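Local coordinates for protein Poly(A) ribonuclease pop2 (Schizosaccharomyces pombe, PDB 2P51) that shortens mRNA poly(A) tails as the metal-dependent 3'-exoribonuclease of the CCR4-NOT complex, releasing 5'-AMP, at residues S21-V26 / A103-F108; A59-V64 / Y73-A78; F110-Q115 / I132-H137. All coordinates share one frame; numbering follows the deposited sequence. Where two conformers were deposited one is given.

Interaction 1 of 3, residues S21-V26 / A103-F108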
loop_
_atom_site.group_PDB
_atom_site.type_symbol
_atom_site.label_atom_id
_atom_site.label_comp_id
_atom_site.label_asym_id
_atom_site.label_seq_id
_atom_site.Cartn_x
_atom_site.Cartn_y
_atom_site.Cartn_z
ATOM N N SER A 21 4.911 -10.426 -18.174
ATOM C CA SER A 21 3.899 -10.357 -17.131
ATOM C C SER A 21 3.509 -8.944 -16.713
ATOM O O SER A 21 4.452 -8.170 -16.442
ATOM C CB SER A 21 4.447 -11.120 -15.917
ATOM O OG SER A 21 4.977 -12.360 -16.401
ATOM N N PRO A 22 2.251 -8.568 -16.656
ATOM C CA PRO A 22 1.922 -7.210 -16.153
ATOM C C PRO A 22 2.227 -7.061 -14.672
ATOM O O PRO A 22 2.462 -5.960 -14.197
ATOM C CB PRO A 22 0.408 -7.029 -16.389
ATOM C CG PRO A 22 -0.104 -8.362 -16.688
ATOM C CD PRO A 22 1.030 -9.279 -17.064
ATOM N N ILE A 23 2.236 -8.168 -13.953
ATOM C CA ILE A 23 2.487 -8.133 -12.522
ATOM C C ILE A 23 3.796 -8.871 -12.246
ATOM O O ILE A 23 3.856 -10.059 -12.596
ATOM C CB ILE A 23 1.324 -8.757 -11.715
ATOM C CG1 ILE A 23 0.020 -8.020 -12.019
ATOM C CG2 ILE A 23 1.660 -8.811 -10.236
ATOM C CD1 ILE A 23 -1.221 -8.681 -11.444
ATOM N N ARG A 24 4.752 -8.173 -11.668
ATOM C CA ARG A 24 6.033 -8.851 -11.392
ATOM C C ARG A 24 6.084 -9.307 -9.943
ATOM O O ARG A 24 6.042 -8.433 -9.064
ATOM C CB ARG A 24 7.212 -7.932 -11.727
ATOM C CG ARG A 24 7.305 -7.670 -13.228
ATOM C CD ARG A 24 8.545 -6.864 -13.634
ATOM N NE ARG A 24 9.796 -7.588 -13.430
ATOM C CZ ARG A 24 10.349 -8.437 -14.283
ATOM N NH1 ARG A 24 9.723 -8.683 -15.447
ATOM N NH2 ARG A 24 11.508 -9.059 -14.024
ATOM N N ASP A 25 6.140 -10.622 -9.713
ATOM C CA ASP A 25 6.210 -11.095 -8.328
ATOM C C ASP A 25 7.632 -11.094 -7.801
ATOM O O ASP A 25 8.545 -11.473 -8.577
ATOM C CB ASP A 25 5.701 -12.539 -8.186
ATOM C CG ASP A 25 4.211 -12.539 -7.930
ATOM O OD1 ASP A 25 3.689 -12.040 -6.926
ATOM O OD2 ASP A 25 3.512 -13.097 -8.806
ATOM N N VAL A 26 7.786 -10.698 -6.550
ATOM C CA VAL A 26 9.109 -10.616 -5.965
ATOM C C VAL A 26 9.110 -11.491 -4.714
ATOM O O VAL A 26 8.173 -11.448 -3.903
ATOM C CB VAL A 26 9.448 -9.174 -5.605
ATOM C CG1 VAL A 26 10.938 -8.974 -5.311
ATOM C CG2 VAL A 26 9.050 -8.192 -6.716
ATOM N N ALA A 103 6.501 -3.264 -16.463
ATOM C CA ALA A 103 5.628 -3.822 -15.446
ATOM C C ALA A 103 4.512 -2.863 -15.122
ATOM O O ALA A 103 4.761 -1.675 -14.879
ATOM C CB ALA A 103 6.406 -4.079 -14.151
ATOM N N CYS A 104 3.284 -3.360 -15.110
ATOM C CA CYS A 104 2.185 -2.520 -14.620
ATOM C C CYS A 104 2.315 -2.365 -13.105
ATOM O O CYS A 104 1.903 -1.335 -12.578
ATOM C CB CYS A 104 0.826 -3.112 -14.983
ATOM S SG CYS A 104 0.473 -3.415 -16.739
ATOM N N THR A 105 2.844 -3.362 -12.392
ATOM C CA THR A 105 2.917 -3.319 -10.933
ATOM C C THR A 105 3.876 -4.398 -10.435
ATOM O O THR A 105 4.096 -5.416 -11.109
ATOM C CB THR A 105 1.505 -3.473 -10.328
ATOM O OG1 THR A 105 1.561 -3.296 -8.910
ATOM C CG2 THR A 105 0.929 -4.872 -10.579
ATOM N N TRP A 106 4.471 -4.206 -9.252
ATOM C CA TRP A 106 5.275 -5.196 -8.571
ATOM C C TRP A 106 4.515 -5.687 -7.340
ATOM O O TRP A 106 3.862 -4.880 -6.661
ATOM C CB TRP A 106 6.599 -4.597 -8.066
ATOM C CG TRP A 106 7.639 -4.480 -9.149
ATOM C CD1 TRP A 106 8.637 -5.403 -9.386
ATOM C CD2 TRP A 106 7.807 -3.438 -10.121
ATOM N NE1 TRP A 106 9.411 -4.982 -10.454
ATOM C CE2 TRP A 106 8.937 -3.804 -10.914
ATOM C CE3 TRP A 106 7.134 -2.247 -10.411
ATOM C CZ2 TRP A 106 9.394 -3.007 -11.967
ATOM C CZ3 TRP A 106 7.575 -1.442 -11.447
ATOM C CH2 TRP A 106 8.697 -1.827 -12.215
ATOM N N GLN A 107 4.671 -6.971 -7.080
ATOM C CA GLN A 107 4.077 -7.559 -5.910
ATOM C C GLN A 107 5.182 -8.221 -5.086
ATOM O O GLN A 107 5.730 -9.241 -5.479
ATOM C CB GLN A 107 3.043 -8.593 -6.358
ATOM C CG GLN A 107 2.351 -9.354 -5.243
ATOM C CD GLN A 107 1.039 -9.935 -5.804
ATOM O OE1 GLN A 107 0.011 -9.250 -5.652
ATOM N NE2 GLN A 107 1.105 -11.122 -6.374
ATOM N N PHE A 108 5.482 -7.651 -3.915
ATOM C CA PHE A 108 6.499 -8.147 -3.009
ATOM C C PHE A 108 5.845 -9.127 -2.042
ATOM O O PHE A 108 4.868 -8.732 -1.378
ATOM C CB PHE A 108 7.103 -6.980 -2.218
ATOM C CG PHE A 108 7.886 -6.045 -3.124
ATOM C CD1 PHE A 108 9.257 -6.217 -3.272
ATOM C CD2 PHE A 108 7.271 -5.038 -3.826
ATOM C CE1 PHE A 108 9.966 -5.375 -4.120
ATOM C CE2 PHE A 108 7.987 -4.203 -4.686
ATOM C CZ PHE A 108 9.335 -4.369 -4.869
#

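Interaction 2 of 3, residues A59-V64 / Y73-A78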
loop_
_atom_site.group_PDB
_atom_site.type_symbol
_atom_site.label_atom_id
_atom_site.label_comp_id
_atom_site.label_asym_id
_atom_site.label_seq_id
_atom_site.Cartn_x
_atom_site.Cartn_y
_atom_site.Cartn_z
ATOM N N ALA A 59 -7.699 -8.045 17.136
ATOM C CA ALA A 59 -8.289 -7.515 18.346
ATOM C C ALA A 59 -8.556 -6.021 18.314
ATOM O O ALA A 59 -7.982 -5.255 17.546
ATOM C CB ALA A 59 -7.370 -7.823 19.530
ATOM N N ARG A 60 -9.453 -5.647 19.233
ATOM C CA ARG A 60 -9.777 -4.267 19.485
ATOM C C ARG A 60 -9.252 -3.883 20.865
ATOM O O ARG A 60 -9.520 -4.634 21.816
ATOM C CB ARG A 60 -11.307 -4.103 19.443
ATOM C CG ARG A 60 -11.877 -4.285 18.034
ATOM C CD ARG A 60 -11.847 -2.938 17.330
ATOM N NE ARG A 60 -12.613 -3.144 16.089
ATOM C CZ ARG A 60 -12.521 -2.299 15.084
ATOM N NH1 ARG A 60 -11.731 -1.232 15.171
ATOM N NH2 ARG A 60 -13.210 -2.496 13.969
ATOM N N PRO A 61 -8.520 -2.790 21.017
ATOM C CA PRO A 61 -8.024 -2.387 22.330
ATOM C C PRO A 61 -9.162 -1.932 23.231
ATOM O O PRO A 61 -10.217 -1.441 22.825
ATOM C CB PRO A 61 -7.116 -1.205 22.020
ATOM C CG PRO A 61 -7.604 -0.695 20.705
ATOM C CD PRO A 61 -8.096 -1.879 19.940
ATOM N N LEU A 62 -8.875 -2.146 24.523
ATOM C CA LEU A 62 -9.961 -1.759 25.418
ATOM C C LEU A 62 -9.669 -0.400 26.060
ATOM O O LEU A 62 -8.534 0.062 25.932
ATOM C CB LEU A 62 -10.177 -2.826 26.482
ATOM C CG LEU A 62 -10.979 -4.057 26.035
ATOM C CD1 LEU A 62 -11.763 -3.765 24.762
ATOM C CD2 LEU A 62 -10.056 -5.266 25.875
ATOM N N GLY A 63 -10.717 0.104 26.686
ATOM C CA GLY A 63 -10.901 1.358 27.362
ATOM C C GLY A 63 -11.691 2.366 26.546
ATOM O O GLY A 63 -12.316 2.015 25.542
ATOM N N VAL A 64 -11.636 3.612 27.014
ATOM C CA VAL A 64 -12.198 4.715 26.231
ATOM C C VAL A 64 -10.989 5.543 25.768
ATOM O O VAL A 64 -9.953 5.337 26.405
ATOM C CB VAL A 64 -13.214 5.596 26.956
ATOM C CG1 VAL A 64 -14.395 4.790 27.493
ATOM C CG2 VAL A 64 -12.566 6.358 28.102
ATOM N N TYR A 73 -6.672 4.818 15.442
ATOM C CA TYR A 73 -5.225 4.721 15.454
ATOM C C TYR A 73 -4.762 3.675 16.460
ATOM O O TYR A 73 -3.871 2.835 16.173
ATOM C CB TYR A 73 -4.512 6.058 15.732
ATOM C CG TYR A 73 -3.009 5.799 15.736
ATOM C CD1 TYR A 73 -2.344 5.453 14.559
ATOM C CD2 TYR A 73 -2.255 5.897 16.899
ATOM C CE1 TYR A 73 -0.984 5.210 14.486
ATOM C CE2 TYR A 73 -0.879 5.644 16.853
ATOM C CZ TYR A 73 -0.241 5.297 15.664
ATOM O OH TYR A 73 1.116 5.050 15.634
ATOM N N GLN A 74 -5.318 3.637 17.683
ATOM C CA GLN A 74 -4.871 2.636 18.655
ATOM C C GLN A 74 -5.227 1.226 18.216
ATOM O O GLN A 74 -4.487 0.289 18.565
ATOM C CB GLN A 74 -5.478 2.950 20.019
ATOM C CG GLN A 74 -5.052 4.275 20.654
ATOM C CD GLN A 74 -3.540 4.465 20.629
ATOM O OE1 GLN A 74 -2.772 3.519 20.796
ATOM N NE2 GLN A 74 -3.058 5.681 20.415
ATOM N N THR A 75 -6.304 1.019 17.461
ATOM C CA THR A 75 -6.598 -0.289 16.880
ATOM C C THR A 75 -5.540 -0.699 15.864
ATOM O O THR A 75 -4.990 -1.810 15.875
ATOM C CB THR A 75 -7.972 -0.323 16.175
ATOM O OG1 THR A 75 -8.976 -0.181 17.195
ATOM C CG2 THR A 75 -8.253 -1.664 15.546
ATOM N N LEU A 76 -5.250 0.239 14.960
ATOM C CA LEU A 76 -4.231 0.005 13.945
ATOM C C LEU A 76 -2.895 -0.373 14.599
ATOM O O LEU A 76 -2.229 -1.329 14.233
ATOM C CB LEU A 76 -4.159 1.277 13.099
ATOM C CG LEU A 76 -3.184 1.508 11.976
ATOM C CD1 LEU A 76 -3.723 2.645 11.098
ATOM C CD2 LEU A 76 -1.773 1.828 12.446
ATOM N N ARG A 77 -2.461 0.452 15.554
ATOM C CA ARG A 77 -1.153 0.271 16.178
ATOM C C ARG A 77 -1.046 -1.100 16.809
ATOM O O ARG A 77 -0.066 -1.829 16.688
ATOM C CB ARG A 77 -1.012 1.397 17.213
ATOM C CG ARG A 77 0.248 1.431 18.051
ATOM C CD ARG A 77 0.043 2.421 19.217
ATOM N NE ARG A 77 1.033 2.131 20.231
ATOM C CZ ARG A 77 0.925 2.255 21.537
ATOM N NH1 ARG A 77 -0.218 2.696 22.065
ATOM N NH2 ARG A 77 1.977 1.936 22.273
ATOM N N ALA A 78 -2.074 -1.516 17.546
ATOM C CA ALA A 78 -2.075 -2.806 18.226
ATOM C C ALA A 78 -1.923 -3.917 17.210
ATOM O O ALA A 78 -1.184 -4.880 17.424
ATOM C CB ALA A 78 -3.352 -2.984 19.049
#

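Interaction 3 of 3, residues F110-Q115 / I132-H137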
loop_
_atom_site.group_PDB
_atom_site.type_symbol
_atom_site.label_atom_id
_atom_site.label_comp_id
_atom_site.label_asym_id
_atom_site.label_seq_id
_atom_site.Cartn_x
_atom_site.Cartn_y
_atom_site.Cartn_z
ATOM N N PHE A 110 6.039 -11.526 1.273
ATOM C CA PHE A 110 6.846 -11.550 2.493
ATOM C C PHE A 110 6.709 -12.855 3.264
ATOM O O PHE A 110 5.715 -13.589 3.181
ATOM C CB PHE A 110 6.439 -10.377 3.402
ATOM C CG PHE A 110 6.910 -9.080 2.755
ATOM C CD1 PHE A 110 8.202 -8.617 2.956
ATOM C CD2 PHE A 110 6.089 -8.353 1.913
ATOM C CE1 PHE A 110 8.648 -7.439 2.375
ATOM C CE2 PHE A 110 6.494 -7.161 1.342
ATOM C CZ PHE A 110 7.808 -6.724 1.557
ATOM N N THR A 111 7.743 -13.121 4.051
ATOM C CA THR A 111 7.818 -14.366 4.840
ATOM C C THR A 111 6.641 -14.478 5.808
ATOM O O THR A 111 6.222 -13.516 6.464
ATOM C CB THR A 111 9.154 -14.396 5.589
ATOM O OG1 THR A 111 9.321 -15.712 6.138
ATOM C CG2 THR A 111 9.148 -13.391 6.737
ATOM N N PHE A 112 6.063 -15.675 5.936
ATOM C CA PHE A 112 4.901 -15.869 6.822
ATOM C C PHE A 112 4.840 -17.354 7.114
ATOM O O PHE A 112 5.254 -18.165 6.247
ATOM C CB PHE A 112 3.640 -15.361 6.100
ATOM C CG PHE A 112 2.532 -15.108 7.092
ATOM C CD1 PHE A 112 2.493 -13.881 7.759
ATOM C CD2 PHE A 112 1.553 -16.069 7.366
ATOM C CE1 PHE A 112 1.495 -13.626 8.702
ATOM C CE2 PHE A 112 0.579 -15.796 8.305
ATOM C CZ PHE A 112 0.553 -14.586 8.979
ATOM N N ASN A 113 4.355 -17.758 8.282
ATOM C CA ASN A 113 4.384 -19.125 8.754
ATOM C C ASN A 113 3.022 -19.409 9.405
ATOM O O ASN A 113 2.719 -18.881 10.466
ATOM C CB ASN A 113 5.555 -19.342 9.700
ATOM C CG ASN A 113 5.656 -20.811 10.057
ATOM O OD1 ASN A 113 4.669 -21.367 10.531
ATOM N ND2 ASN A 113 6.856 -21.378 9.842
ATOM N N LEU A 114 2.191 -20.225 8.744
ATOM C CA LEU A 114 0.845 -20.466 9.240
ATOM C C LEU A 114 0.837 -21.217 10.562
ATOM O O LEU A 114 -0.111 -21.192 11.336
ATOM C CB LEU A 114 -0.010 -21.267 8.221
ATOM C CG LEU A 114 -0.398 -20.423 6.977
ATOM C CD1 LEU A 114 -1.146 -21.302 5.978
ATOM C CD2 LEU A 114 -1.201 -19.172 7.359
ATOM N N GLN A 115 1.920 -21.944 10.824
ATOM C CA GLN A 115 1.942 -22.699 12.086
ATOM C C GLN A 115 2.357 -21.796 13.238
ATOM O O GLN A 115 1.920 -21.956 14.376
ATOM C CB GLN A 115 2.889 -23.899 11.864
ATOM C CG GLN A 115 2.413 -24.911 10.840
ATOM C CD GLN A 115 2.649 -24.555 9.385
ATOM O OE1 GLN A 115 1.729 -24.727 8.560
ATOM N NE2 GLN A 115 3.829 -24.064 8.985
ATOM N N ILE A 132 -3.047 -16.337 -2.706
ATOM C CA ILE A 132 -1.786 -16.398 -1.960
ATOM C C ILE A 132 -1.318 -17.831 -1.795
ATOM O O ILE A 132 -2.091 -18.710 -1.386
ATOM C CB ILE A 132 -1.925 -15.763 -0.552
ATOM C CG1 ILE A 132 -2.308 -14.275 -0.596
ATOM C CG2 ILE A 132 -0.665 -15.958 0.275
ATOM C CD1 ILE A 132 -1.307 -13.412 -1.300
ATOM N N ASP A 133 -0.039 -18.013 -2.114
ATOM C CA ASP A 133 0.639 -19.318 -1.944
ATOM C C ASP A 133 1.382 -19.330 -0.625
ATOM O O ASP A 133 2.566 -19.007 -0.523
ATOM C CB ASP A 133 1.534 -19.532 -3.171
ATOM C CG ASP A 133 2.224 -20.864 -3.171
ATOM O OD1 ASP A 133 2.204 -21.616 -2.158
ATOM O OD2 ASP A 133 2.826 -21.238 -4.215
ATOM N N PHE A 134 0.649 -19.675 0.434
ATOM C CA PHE A 134 1.273 -19.537 1.751
ATOM C C PHE A 134 2.516 -20.403 1.895
ATOM O O PHE A 134 3.477 -20.038 2.564
ATOM C CB PHE A 134 0.199 -19.829 2.829
ATOM C CG PHE A 134 -0.615 -18.566 3.139
ATOM C CD1 PHE A 134 -0.070 -17.545 3.904
ATOM C CD2 PHE A 134 -1.922 -18.402 2.677
ATOM C CE1 PHE A 134 -0.762 -16.378 4.217
ATOM C CE2 PHE A 134 -2.627 -17.233 2.937
ATOM C CZ PHE A 134 -2.044 -16.202 3.702
ATOM N N LYS A 135 2.549 -21.592 1.269
ATOM C CA LYS A 135 3.719 -22.421 1.428
ATOM C C LYS A 135 4.952 -21.712 0.853
ATOM O O LYS A 135 6.048 -21.716 1.377
ATOM C CB LYS A 135 3.537 -23.778 0.737
ATOM C CG LYS A 135 4.743 -24.705 0.891
ATOM C CD LYS A 135 4.575 -26.050 0.259
ATOM C CE LYS A 135 3.359 -26.928 0.596
ATOM N NZ LYS A 135 2.724 -27.269 -0.698
ATOM N N LYS A 136 4.767 -21.038 -0.281
ATOM C CA LYS A 136 5.863 -20.320 -0.915
ATOM C C LYS A 136 6.275 -19.119 -0.084
ATOM O O LYS A 136 7.490 -18.847 -0.027
ATOM C CB LYS A 136 5.508 -19.906 -2.342
ATOM C CG LYS A 136 6.765 -19.649 -3.157
ATOM C CD LYS A 136 6.432 -19.535 -4.640
ATOM C CE LYS A 136 7.623 -19.011 -5.449
ATOM N NZ LYS A 136 7.311 -18.908 -6.907
ATOM N N HIS A 137 5.330 -18.440 0.567
ATOM C CA HIS A 137 5.742 -17.346 1.440
ATOM C C HIS A 137 6.588 -17.901 2.589
ATOM O O HIS A 137 7.483 -17.200 3.094
ATOM C CB HIS A 137 4.545 -16.612 2.023
ATOM C CG HIS A 137 3.822 -15.707 1.059
ATOM N ND1 HIS A 137 3.833 -14.316 1.166
ATOM C CD2 HIS A 137 3.051 -15.999 -0.024
ATOM C CE1 HIS A 137 3.103 -13.791 0.185
ATOM N NE2 HIS A 137 2.630 -14.800 -0.545
HETATM O O HOH W 1 10.551 -17.266 4.337
HETATM O O HOH W 2 3.040 -18.969 4.927
#

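Interaction 1 of 3, residues S21-V26 / A103-F108
Arg24 and Gln107 tie strand 23-26 to strand 105-108 as a parallel pair at the edge of the mixed sheet of this DEDD nuclease fold. Arg24 uses both its backbone groups: its N donates to Thr105 O at 2.9 Å, and its O accepts from Gln107 N. Gln107 O then takes Val26 N, which gives the alternation expected of parallel strands. Ahead of the strand, Pro22 O receives Thr105 N and, weakly, Cys104 N.

On one face of the sheet, Ile23 lies alongside Thr105, CG1 reaching Thr105 CG2 at 3.6 Å. Beside them Gln107 NE2 donates to Asp25 OD1 at 2.8 Å, on the syn side and only 16° out of the carboxylate plane. Gln107 CG is anti to the backbone N (chi1 178°) and the chain runs on extended, which carries the amide to that oxygen. Asn109 also donates to Asp25 OD1, while Gly239 N donates to Gln107 OE1, so both ends of the amide are engaged and its rotation is fixed. The Gln107 side chain lies about 6 Å from that of Glu53, a metal ligand, which places this face beside the catalytic site.

On the other face, aliphatic atoms surround Trp106: Ala103 CB lies over one face of the indole, offset toward the rim, Val26 CG2 meets the ring edge, and Arg24 CB makes an off-centre CH-pi contact with the five-membered ring. Glu34 on helix 31-41 binds both polar ends, forming a salt bridge with Arg24 NH2 and accepting from Trp106 NE1. Farther along, Val26 CG2 sits over the Phe108 ring, 4.1 Å from its centroid and 17° off the normal.

Interaction 2 of 3, residues A59-V64 / Y73-A78
Thr75 CG2 approaches the guanidinium of Arg60 obliquely, 3.5 Å from NH1. A bend at chi2 (-88°) turns the arginine chain, whose CA-CB bond leads away from the helix, back toward this methyl. A second flat group, the guanidinium of Arg77, has Gln74 OE1 at its edge and in its plane: NH1 donates to that oxygen at 3.0 Å with an angle of 163°, a bond within the helix. Gln74 NE2 bonds to Ala187 O, so the amide is engaged at both ends. Over one face of the Tyr73 ring, offset toward the rim, lies Arg77 CB.

Across the contact itself, the Pro61 ring meets Thr75 at about a right angle. Its CD comes within 3.3 Å of Thr75 OG1, and its CG within 3.9 Å of Gln74 O. The segments thus pack mainly by van der Waals contact, joining the loop that follows strand 47-53 to the flank of helix 69-82 at the surface of the nuclease domain. Thr75 OG1 bonds to Tyr71 O, one turn back, which fixes the hydroxyl's direction while Pro61 CD packs against it. Were Pro61 stripped of CG and CD, as with an alanine here, Thr75 OG1 would probably lose this cover and the loop backbone would be freer to turn. Asn79 ND2 bonds to both Ala59 O and Thr75 O, bridging loop and helix beside Thr75 CG2, which lies 4.1 Å from Ala59 O.

Interaction 3 of 3, residues F110-Q115 / I132-H137
Thr111 and His137 bring the two backbones to a CA-CA distance of 5.0 Å, where Thr111 CA makes a nearly straight CA-H...O contact with His137 O (167° at the hydrogen). The His137 ring reaches across to segment 110-115: ND1 donates to Phe110 O at 2.9 Å, with the acceptor near the ring plane but ND1 tilted 22° from the carbonyl plane. A first torsion with CG anti to the carbonyl carbon of His137 brings ND1 to that oxygen. Trp27 meets this ring edge-to-face.

Phe134 is sandwiched: Ile132 CG2 lies 3.5 Å above the centre of one face, and Leu114 CD2 covers the opposite face toward the rim. Phe112 runs alongside, its CD2 3.9 Å from Phe134 CE1, the rings oblique at 57°. A water donates to both Phe112 O and Phe134 O, joining loop to first helical turn. Lys136 N comes from above the carboxylate plane to donate to Asp133 OD1 at 3.2 Å. Asp133 stands at the N-cap of helix 134-140, and this is its capping bond, a classic side-chain cap on a helix start packed against the loop leaving strand 105-109.

In the fold
Along the chain, interaction 2 is nested inside the loop that interaction 1 closes, and interaction 3 follows in series. Interactions 1 and 3 adjoin in sequence: strand 105-109 pairs with strand 23-26, then runs on into the loop 110-115 that meets helix 134-140, their centres about 18 Å apart. Interaction 2 packs a surface loop against helix 69-82, on the opposite side of the chain's centre from interaction 1; it lies about 34 Å from interaction 1 and about 26 Å from interaction 3, centre to centre. The Gln107 side chain is about 8 Å from a bound magnesium and that of His137 about 12 Å, whereas interaction 2 lies away from the catalytic site.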